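Local coordinates for ankyrin repeat domain protein (Legionella pneumophila subsp. pneumophila, PDB 6MCA), which is an effector of Legionella that interacts with the LARP7 component of the host 7SK snRNP complex and probably pairs ankyrin repeats with a cysteine protease-like fold, at residues A[233-238]-A[311-316]; A[246-251]-A[303-308]; A[259-262]-A[267-270]. One frame throughout, in Å; residues are numbered along the deposited sequence.

Interaction 1 (A[233-238]-A[311-316]); sequences QYQHHP and FLYKKQ
The backbone carbonyl of L312, in the last turn of helix 305-312, takes up the side-chain amide of Q235: NE2 of Q235 lies 2.8 Å from O of L312. The N-H...O angle is 132°, and the oxygen stands 32° out of the amide plane, so the bond is clearly bent. Beyond CG the chain of Q235 runs extended, which carries the amide past the ring of Y313 to the carbonyl. The methyl CD2 of L312 lies 3.9 Å from the same NE2.

Y313, where the chain leaves helical geometry, lays its ring against both Y234 and Q235. The ring meets CG of Q235 through CE1 at 3.6 Å, the amide plane standing 82° from the ring, while CB of L312 covers one ring face. The two tyrosines lie side by side and point the same way; OH of Y313 is 3.6 Å from CB of Y234 and sits at the edge of the Y234 ring. That hydroxyl is hydrogen-bonded to O of L231.

The contact thus joins the turn after helix 215-233 to the end of helix 305-312, with Y234 and Y313 both reaching helix 242-251 and L312 resting on strand 256-263.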
loop_
_atom_site.group_PDB
_atom_site.type_symbol
_atom_site.label_atom_id
_atom_site.label_comp_id
_atom_site.label_asym_id
_atom_site.label_seq_id
_atom_site.Cartn_x
_atom_site.Cartn_y
_atom_site.Cartn_z
ATOM N N GLN A 233 -9.213 -5.113 -6.889
ATOM C CA GLN A 233 -9.268 -6.532 -6.558
ATOM C C GLN A 233 -9.709 -7.358 -7.759
ATOM O O GLN A 233 -9.177 -8.448 -8.004
ATOM C CB GLN A 233 -10.204 -6.757 -5.371
ATOM C CG GLN A 233 -9.937 -8.040 -4.606
ATOM C CD GLN A 233 -10.207 -7.897 -3.122
ATOM O OE1 GLN A 233 -9.353 -8.207 -2.291
ATOM N NE2 GLN A 233 -11.400 -7.425 -2.779
ATOM N N TYR A 234 -10.660 -6.836 -8.539
ATOM C CA TYR A 234 -11.119 -7.533 -9.735
ATOM C C TYR A 234 -9.998 -7.757 -10.740
ATOM O O TYR A 234 -10.139 -8.608 -11.624
ATOM C CB TYR A 234 -12.255 -6.753 -10.400
ATOM C CG TYR A 234 -13.489 -6.596 -9.540
ATOM C CD1 TYR A 234 -13.738 -7.458 -8.479
ATOM C CD2 TYR A 234 -14.407 -5.584 -9.790
ATOM C CE1 TYR A 234 -14.864 -7.315 -7.692
ATOM C CE2 TYR A 234 -15.536 -5.434 -9.008
ATOM C CZ TYR A 234 -15.761 -6.302 -7.961
ATOM O OH TYR A 234 -16.883 -6.156 -7.179
ATOM N N GLN A 235 -8.890 -7.017 -10.628
ATOM C CA GLN A 235 -7.763 -7.251 -11.521
ATOM C C GLN A 235 -7.155 -8.633 -11.323
ATOM O O GLN A 235 -6.525 -9.157 -12.248
ATOM C CB GLN A 235 -6.694 -6.175 -11.320
ATOM C CG GLN A 235 -7.111 -4.795 -11.805
ATOM C CD GLN A 235 -5.977 -3.789 -11.747
ATOM O OE1 GLN A 235 -5.075 -3.900 -10.918
ATOM N NE2 GLN A 235 -6.018 -2.801 -12.633
ATOM N N HIS A 236 -7.332 -9.236 -10.145
ATOM C CA HIS A 236 -6.801 -10.570 -9.900
ATOM C C HIS A 236 -7.710 -11.671 -10.427
ATOM O O HIS A 236 -7.255 -12.810 -10.576
ATOM C CB HIS A 236 -6.567 -10.781 -8.402
ATOM C CG HIS A 236 -5.532 -9.870 -7.818
ATOM N ND1 HIS A 236 -4.180 -10.075 -7.988
ATOM C CD2 HIS A 236 -5.652 -8.754 -7.061
ATOM C CE1 HIS A 236 -3.511 -9.123 -7.364
ATOM N NE2 HIS A 236 -4.380 -8.309 -6.793
ATOM N N HIS A 237 -8.969 -11.362 -10.708
ATOM C CA HIS A 237 -9.907 -12.384 -11.152
ATOM C C HIS A 237 -9.499 -12.912 -12.523
ATOM O O HIS A 237 -9.180 -12.119 -13.418
ATOM C CB HIS A 237 -11.325 -11.824 -11.200
ATOM C CG HIS A 237 -12.390 -12.871 -11.118
ATOM N ND1 HIS A 237 -12.643 -13.758 -12.143
ATOM C CD2 HIS A 237 -13.266 -13.178 -10.132
ATOM C CE1 HIS A 237 -13.629 -14.564 -11.792
ATOM N NE2 HIS A 237 -14.025 -14.232 -10.576
ATOM N N PRO A 238 -9.488 -14.231 -12.728
ATOM C CA PRO A 238 -9.055 -14.769 -14.028
ATOM C C PRO A 238 -10.017 -14.481 -15.169
ATOM O O PRO A 238 -9.581 -14.474 -16.328
ATOM C CB PRO A 238 -8.943 -16.277 -13.764
ATOM C CG PRO A 238 -9.834 -16.524 -12.591
ATOM C CD PRO A 238 -9.754 -15.294 -11.744
ATOM N N PHE A 311 -9.254 0.211 -19.547
ATOM C CA PHE A 311 -8.407 1.014 -18.676
ATOM C C PHE A 311 -7.764 0.179 -17.575
ATOM O O PHE A 311 -6.566 0.321 -17.307
ATOM C CB PHE A 311 -9.241 2.144 -18.068
ATOM C CG PHE A 311 -8.430 3.293 -17.544
ATOM C CD1 PHE A 311 -7.772 3.202 -16.328
ATOM C CD2 PHE A 311 -8.339 4.471 -18.263
ATOM C CE1 PHE A 311 -7.033 4.263 -15.846
ATOM C CE2 PHE A 311 -7.600 5.534 -17.786
ATOM C CZ PHE A 311 -6.947 5.430 -16.576
ATOM N N LEU A 312 -8.539 -0.688 -16.924
ATOM C CA LEU A 312 -8.079 -1.383 -15.729
ATOM C C LEU A 312 -7.778 -2.859 -15.933
ATOM O O LEU A 312 -6.959 -3.411 -15.197
ATOM C CB LEU A 312 -9.119 -1.258 -14.608
ATOM C CG LEU A 312 -9.261 0.088 -13.900
ATOM C CD1 LEU A 312 -10.347 -0.003 -12.840
ATOM C CD2 LEU A 312 -7.941 0.525 -13.286
ATOM N N TYR A 313 -8.416 -3.517 -16.903
ATOM C CA TYR A 313 -8.380 -4.970 -16.998
ATOM C C TYR A 313 -7.779 -5.472 -18.306
ATOM O O TYR A 313 -7.819 -6.679 -18.570
ATOM C CB TYR A 313 -9.794 -5.524 -16.801
ATOM C CG TYR A 313 -10.435 -5.004 -15.534
ATOM C CD1 TYR A 313 -9.848 -5.234 -14.295
ATOM C CD2 TYR A 313 -11.608 -4.261 -15.574
ATOM C CE1 TYR A 313 -10.419 -4.755 -13.132
ATOM C CE2 TYR A 313 -12.186 -3.777 -14.414
ATOM C CZ TYR A 313 -11.587 -4.028 -13.196
ATOM O OH TYR A 313 -12.154 -3.551 -12.038
ATOM N N LYS A 314 -7.224 -4.586 -19.127
ATOM C CA LYS A 314 -6.429 -4.970 -20.282
ATOM C C LYS A 314 -5.059 -4.313 -20.189
ATOM O O LYS A 314 -4.900 -3.257 -19.571
ATOM C CB LYS A 314 -7.101 -4.571 -21.604
ATOM C CG LYS A 314 -8.461 -5.205 -21.852
ATOM C CD LYS A 314 -8.830 -5.114 -23.327
ATOM C CE LYS A 314 -10.222 -5.661 -23.598
ATOM N NZ LYS A 314 -11.270 -4.630 -23.368
ATOM N N LYS A 315 -4.067 -4.950 -20.806
ATOM C CA LYS A 315 -2.716 -4.405 -20.831
ATOM C C LYS A 315 -2.631 -3.312 -21.890
ATOM O O LYS A 315 -2.929 -3.554 -23.064
ATOM C CB LYS A 315 -1.699 -5.510 -21.109
ATOM N N GLN A 316 -2.235 -2.109 -21.475
ATOM C CA GLN A 316 -2.116 -0.968 -22.369
ATOM C C GLN A 316 -0.717 -0.377 -22.255
ATOM O O GLN A 316 -0.004 -0.602 -21.273
ATOM C CB GLN A 316 -3.171 0.107 -22.055
ATOM C CG GLN A 316 -4.595 -0.422 -21.909
ATOM C CD GLN A 316 -5.262 -0.713 -23.241
ATOM O OE1 GLN A 316 -4.647 -0.586 -24.300
ATOM N NE2 GLN A 316 -6.530 -1.108 -23.194
HETATM O O HOH W 1 -7.227 -7.817 -15.404
#

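Interaction 2 (A[246-251]-A[303-308]); sequences KRIAAL and LTINFI
Helix 242-251 and the first turn of helix 305-312 come nearest at A249 and I305, whose CA atoms are 6.3 Å apart. I305 opens its helix directly after T304, the N-cap residue, whose OG1 accepts a weak capping bond from N of F307 at 3.5 Å. No hydrogen bond crosses between the two segments; the contact is van der Waals, methyl groups against each other and against the backbone of A249.

The methyl CD1 of I305 is the main probe. CG1 of I305 stands beside the backbone N (chi1 -63°) and CD1 is bent off the extended line (chi2 -60°), which brings this methyl to the backbone of A249, 3.4 Å from its N, while CB of A249 flanks it at 3.8 Å. I248 meets the same methyl with its branch CG2, at 3.6 Å, the two isoleucines crossing at a slant. One turn further along, I308 and I248 run alongside each other head to tail, and their CG2 methyls come together at 3.7 Å. CG2 of I248 is therefore shared between two isoleucines on one side of helix 305-312.

Around this apolar seam, I248 also packs on L231 of helix 215-233, both I305 and I308 touch L252 just beyond helix 242-251, and F307 turns to helix 318-329.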
loop_
_atom_site.group_PDB
_atom_site.type_symbol
_atom_site.label_atom_id
_atom_site.label_comp_id
_atom_site.label_asym_id
_atom_site.label_seq_id
_atom_site.Cartn_x
_atom_site.Cartn_y
_atom_site.Cartn_z
ATOM N N LYS A 246 -21.791 -5.533 -13.773
ATOM C CA LYS A 246 -22.843 -4.800 -13.073
ATOM C C LYS A 246 -22.252 -3.872 -12.018
ATOM O O LYS A 246 -22.691 -2.723 -11.869
ATOM C CB LYS A 246 -23.833 -5.776 -12.436
ATOM C CG LYS A 246 -24.669 -6.555 -13.437
ATOM C CD LYS A 246 -26.001 -6.979 -12.839
ATOM C CE LYS A 246 -25.991 -8.448 -12.442
ATOM N NZ LYS A 246 -25.167 -8.694 -11.226
ATOM N N ARG A 247 -21.247 -4.350 -11.283
ATOM C CA ARG A 247 -20.596 -3.504 -10.289
ATOM C C ARG A 247 -19.890 -2.325 -10.947
ATOM O O ARG A 247 -19.946 -1.198 -10.440
ATOM C CB ARG A 247 -19.615 -4.330 -9.460
ATOM C CG ARG A 247 -20.249 -4.966 -8.236
ATOM C CD ARG A 247 -20.996 -3.936 -7.401
ATOM N NE ARG A 247 -20.095 -3.039 -6.684
ATOM C CZ ARG A 247 -20.453 -1.858 -6.187
ATOM N NH1 ARG A 247 -21.694 -1.419 -6.340
ATOM N NH2 ARG A 247 -19.566 -1.112 -5.543
ATOM N N ILE A 248 -19.218 -2.566 -12.074
ATOM C CA ILE A 248 -18.553 -1.477 -12.784
ATOM C C ILE A 248 -19.576 -0.459 -13.280
ATOM O O ILE A 248 -19.334 0.753 -13.241
ATOM C CB ILE A 248 -17.694 -2.035 -13.934
ATOM C CG1 ILE A 248 -16.579 -2.924 -13.383
ATOM C CG2 ILE A 248 -17.084 -0.905 -14.745
ATOM C CD1 ILE A 248 -15.718 -3.554 -14.454
ATOM N N ALA A 249 -20.737 -0.932 -13.741
ATOM C CA ALA A 249 -21.794 -0.018 -14.161
ATOM C C ALA A 249 -22.303 0.808 -12.990
ATOM O O ALA A 249 -22.595 2.002 -13.142
ATOM C CB ALA A 249 -22.937 -0.799 -14.809
ATOM N N ALA A 250 -22.421 0.188 -11.815
ATOM C CA ALA A 250 -22.829 0.933 -10.629
ATOM C C ALA A 250 -21.805 2.005 -10.270
ATOM O O ALA A 250 -22.171 3.149 -9.974
ATOM C CB ALA A 250 -23.042 -0.024 -9.456
ATOM N N LEU A 251 -20.516 1.655 -10.303
ATOM C CA LEU A 251 -19.474 2.606 -9.917
ATOM C C LEU A 251 -19.278 3.712 -10.947
ATOM O O LEU A 251 -18.816 4.806 -10.595
ATOM C CB LEU A 251 -18.152 1.882 -9.681
ATOM C CG LEU A 251 -18.239 0.728 -8.684
ATOM C CD1 LEU A 251 -17.153 -0.312 -8.918
ATOM C CD2 LEU A 251 -18.166 1.298 -7.280
ATOM N N LEU A 303 -17.226 7.383 -21.797
ATOM C CA LEU A 303 -16.819 6.856 -20.495
ATOM C C LEU A 303 -17.786 5.737 -20.112
ATOM O O LEU A 303 -18.717 5.912 -19.323
ATOM C CB LEU A 303 -16.790 7.976 -19.461
ATOM C CG LEU A 303 -16.191 7.733 -18.076
ATOM C CD1 LEU A 303 -14.896 6.962 -18.172
ATOM C CD2 LEU A 303 -15.958 9.060 -17.377
ATOM N N THR A 304 -17.550 4.563 -20.687
ATOM C CA THR A 304 -18.469 3.434 -20.611
ATOM C C THR A 304 -17.822 2.258 -19.882
ATOM O O THR A 304 -16.701 2.344 -19.373
ATOM C CB THR A 304 -18.912 2.998 -22.009
ATOM O OG1 THR A 304 -17.764 2.608 -22.772
ATOM C CG2 THR A 304 -19.624 4.131 -22.720
ATOM N N ILE A 305 -18.564 1.148 -19.841
ATOM C CA ILE A 305 -18.043 -0.092 -19.269
ATOM C C ILE A 305 -16.809 -0.548 -20.031
ATOM O O ILE A 305 -15.796 -0.936 -19.437
ATOM C CB ILE A 305 -19.130 -1.183 -19.274
ATOM C CG1 ILE A 305 -20.295 -0.770 -18.384
ATOM C CG2 ILE A 305 -18.558 -2.510 -18.803
ATOM C CD1 ILE A 305 -19.881 -0.552 -16.973
ATOM N N ASN A 306 -16.883 -0.517 -21.363
ATOM C CA ASN A 306 -15.753 -0.942 -22.181
ATOM C C ASN A 306 -14.537 -0.056 -21.955
ATOM O O ASN A 306 -13.400 -0.542 -21.994
ATOM C CB ASN A 306 -16.153 -0.945 -23.655
ATOM C CG ASN A 306 -17.467 -1.660 -23.897
ATOM O OD1 ASN A 306 -18.540 -1.115 -23.640
ATOM N ND2 ASN A 306 -17.388 -2.892 -24.390
ATOM N N PHE A 307 -14.753 1.237 -21.704
ATOM C CA PHE A 307 -13.638 2.119 -21.378
ATOM C C PHE A 307 -12.961 1.684 -20.084
ATOM O O PHE A 307 -11.731 1.579 -20.022
ATOM C CB PHE A 307 -14.118 3.567 -21.272
ATOM C CG PHE A 307 -13.022 4.546 -20.945
ATOM C CD1 PHE A 307 -12.695 4.828 -19.627
ATOM C CD2 PHE A 307 -12.317 5.180 -21.953
ATOM C CE1 PHE A 307 -11.688 5.724 -19.322
ATOM C CE2 PHE A 307 -11.307 6.078 -21.655
ATOM C CZ PHE A 307 -10.993 6.350 -20.336
ATOM N N ILE A 308 -13.750 1.432 -19.037
ATOM C CA ILE A 308 -13.177 1.019 -17.759
ATOM C C ILE A 308 -12.461 -0.317 -17.902
ATOM O O ILE A 308 -11.417 -0.551 -17.281
ATOM C CB ILE A 308 -14.268 0.965 -16.673
ATOM C CG1 ILE A 308 -14.886 2.349 -16.469
ATOM C CG2 ILE A 308 -13.696 0.448 -15.362
ATOM C CD1 ILE A 308 -13.932 3.359 -15.867
#

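Interaction 3 (A[259-262]-A[267-270]); sequences LPAA and ALCF
The F270 ring presents its edge to the neighbouring strand: O of L259 lies in the ring plane, 3.6 Å from CD1 of F270, and CB of A261 also lies near that plane, 4.0 Å from CE1 of F270. Elsewhere the ring meets F311 edge-to-face and W277 with the planes at about 40°, so three aromatic residues gather on the side of the sheet that carries L259, A261, L268 and F270.

Beneath the side chains, the backbones form two hydrogen-bonded antiparallel pairs. L259 with F270 and A261 with L268 each exchange two N-H...O bonds of 2.9 Å, those from N of L259 and N of A261 being the straighter. Between them, P260 faces C269 in a non-hydrogen-bonded pair, where an imino acid costs the ladder no donor. CA of P260 makes a C-H...O contact with O of L268 at 3.5 Å, and CA of A267 does likewise with O of A261 at 3.3 Å.

L268 has CG wedged between its backbone N and carbonyl carbon (chi1 64°), which swings CD2 back over the partner strand to 3.4 Å from O of A261; the same methyl is 4.2 Å from CB of A261. The methyl of A261 thus touches both the L268 and the F270 side chains.

Helix 305-312 covers the L259 and A261 side, while S348 and N351 hydrogen-bond the backbone of A267. The strands 256-263 and 266-273, linked by a two-residue turn, make a beta hairpin with hydrogen-bonded and non-hydrogen-bonded pairs alternating. Strand 256-263 is the edge strand of a five-stranded antiparallel sheet whose strands follow in chain order; such a sheet packed by helices is consistent with a cysteine protease-like fold.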
loop_
_atom_site.group_PDB
_atom_site.type_symbol
_atom_site.label_atom_id
_atom_site.label_comp_id
_atom_site.label_asym_id
_atom_site.label_seq_id
_atom_site.Cartn_x
_atom_site.Cartn_y
_atom_site.Cartn_z
ATOM N N LEU A 259 -8.804 6.031 -10.496
ATOM C CA LEU A 259 -8.303 4.998 -11.403
ATOM C C LEU A 259 -6.782 4.989 -11.381
ATOM O O LEU A 259 -6.143 5.840 -12.028
ATOM C CB LEU A 259 -8.813 5.235 -12.823
ATOM C CG LEU A 259 -10.310 5.027 -13.041
ATOM C CD1 LEU A 259 -10.737 5.539 -14.404
ATOM C CD2 LEU A 259 -10.649 3.559 -12.897
ATOM N N PRO A 260 -6.155 4.086 -10.627
ATOM C CA PRO A 260 -4.700 3.919 -10.737
ATOM C C PRO A 260 -4.363 3.047 -11.939
ATOM O O PRO A 260 -4.969 1.993 -12.147
ATOM C CB PRO A 260 -4.315 3.232 -9.418
ATOM C CG PRO A 260 -5.544 3.326 -8.536
ATOM C CD PRO A 260 -6.704 3.355 -9.476
ATOM N N ALA A 261 -3.402 3.500 -12.738
ATOM C CA ALA A 261 -2.969 2.794 -13.932
ATOM C C ALA A 261 -1.487 2.468 -13.823
ATOM O O ALA A 261 -0.694 3.278 -13.327
ATOM C CB ALA A 261 -3.232 3.622 -15.193
ATOM N N ALA A 262 -1.123 1.277 -14.288
ATOM C CA ALA A 262 0.260 0.825 -14.311
ATOM C C ALA A 262 0.836 1.071 -15.700
ATOM O O ALA A 262 0.288 0.591 -16.698
ATOM C CB ALA A 262 0.358 -0.654 -13.939
ATOM N N ALA A 267 3.023 3.619 -11.133
ATOM C CA ALA A 267 1.594 3.844 -10.969
ATOM C C ALA A 267 1.311 5.331 -11.133
ATOM O O ALA A 267 1.799 6.151 -10.348
ATOM C CB ALA A 267 1.110 3.349 -9.608
ATOM N N LEU A 268 0.545 5.677 -12.161
ATOM C CA LEU A 268 0.024 7.027 -12.306
ATOM C C LEU A 268 -1.460 7.006 -11.974
ATOM O O LEU A 268 -2.109 5.958 -12.013
ATOM C CB LEU A 268 0.269 7.581 -13.715
ATOM C CG LEU A 268 -0.387 6.930 -14.933
ATOM C CD1 LEU A 268 -0.482 7.945 -16.059
ATOM C CD2 LEU A 268 0.397 5.714 -15.387
ATOM N N CYS A 269 -2.000 8.160 -11.599
ATOM C CA CYS A 269 -3.347 8.192 -11.048
ATOM C C CYS A 269 -4.253 9.086 -11.879
ATOM O O CYS A 269 -3.822 10.116 -12.400
ATOM C CB CYS A 269 -3.329 8.657 -9.592
ATOM S SG CYS A 269 -2.620 7.435 -8.462
ATOM N N PHE A 270 -5.511 8.681 -12.009
ATOM C CA PHE A 270 -6.520 9.485 -12.673
ATOM C C PHE A 270 -7.699 9.669 -11.733
ATOM O O PHE A 270 -8.041 8.765 -10.966
ATOM C CB PHE A 270 -6.975 8.837 -13.982
ATOM C CG PHE A 270 -5.882 8.704 -15.003
ATOM C CD1 PHE A 270 -5.013 7.625 -14.973
ATOM C CD2 PHE A 270 -5.717 9.663 -15.988
ATOM C CE1 PHE A 270 -4.009 7.500 -15.913
ATOM C CE2 PHE A 270 -4.714 9.543 -16.932
ATOM C CZ PHE A 270 -3.859 8.461 -16.893
#

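In the fold
All three contacts lie on one side of the chain's centre, and helix 305-312 ties them together. Interaction 2 uses its first turn and interaction 1 its last, while the sheet side formed by interaction 3 packs against the same helix: F311 and L312 reach L259, P260 and F270, and I308 reaches L259. Interaction 3 is buried and local in sequence, built on a regular backbone ladder. Interactions 1 and 2 are only partly buried and bridge distant parts of the chain, one by a single side-chain-to-carbonyl bond with tyrosine packing, the other by methyls packed on each other and on backbone. Y313 against I248 joins interactions 1 and 2 directly.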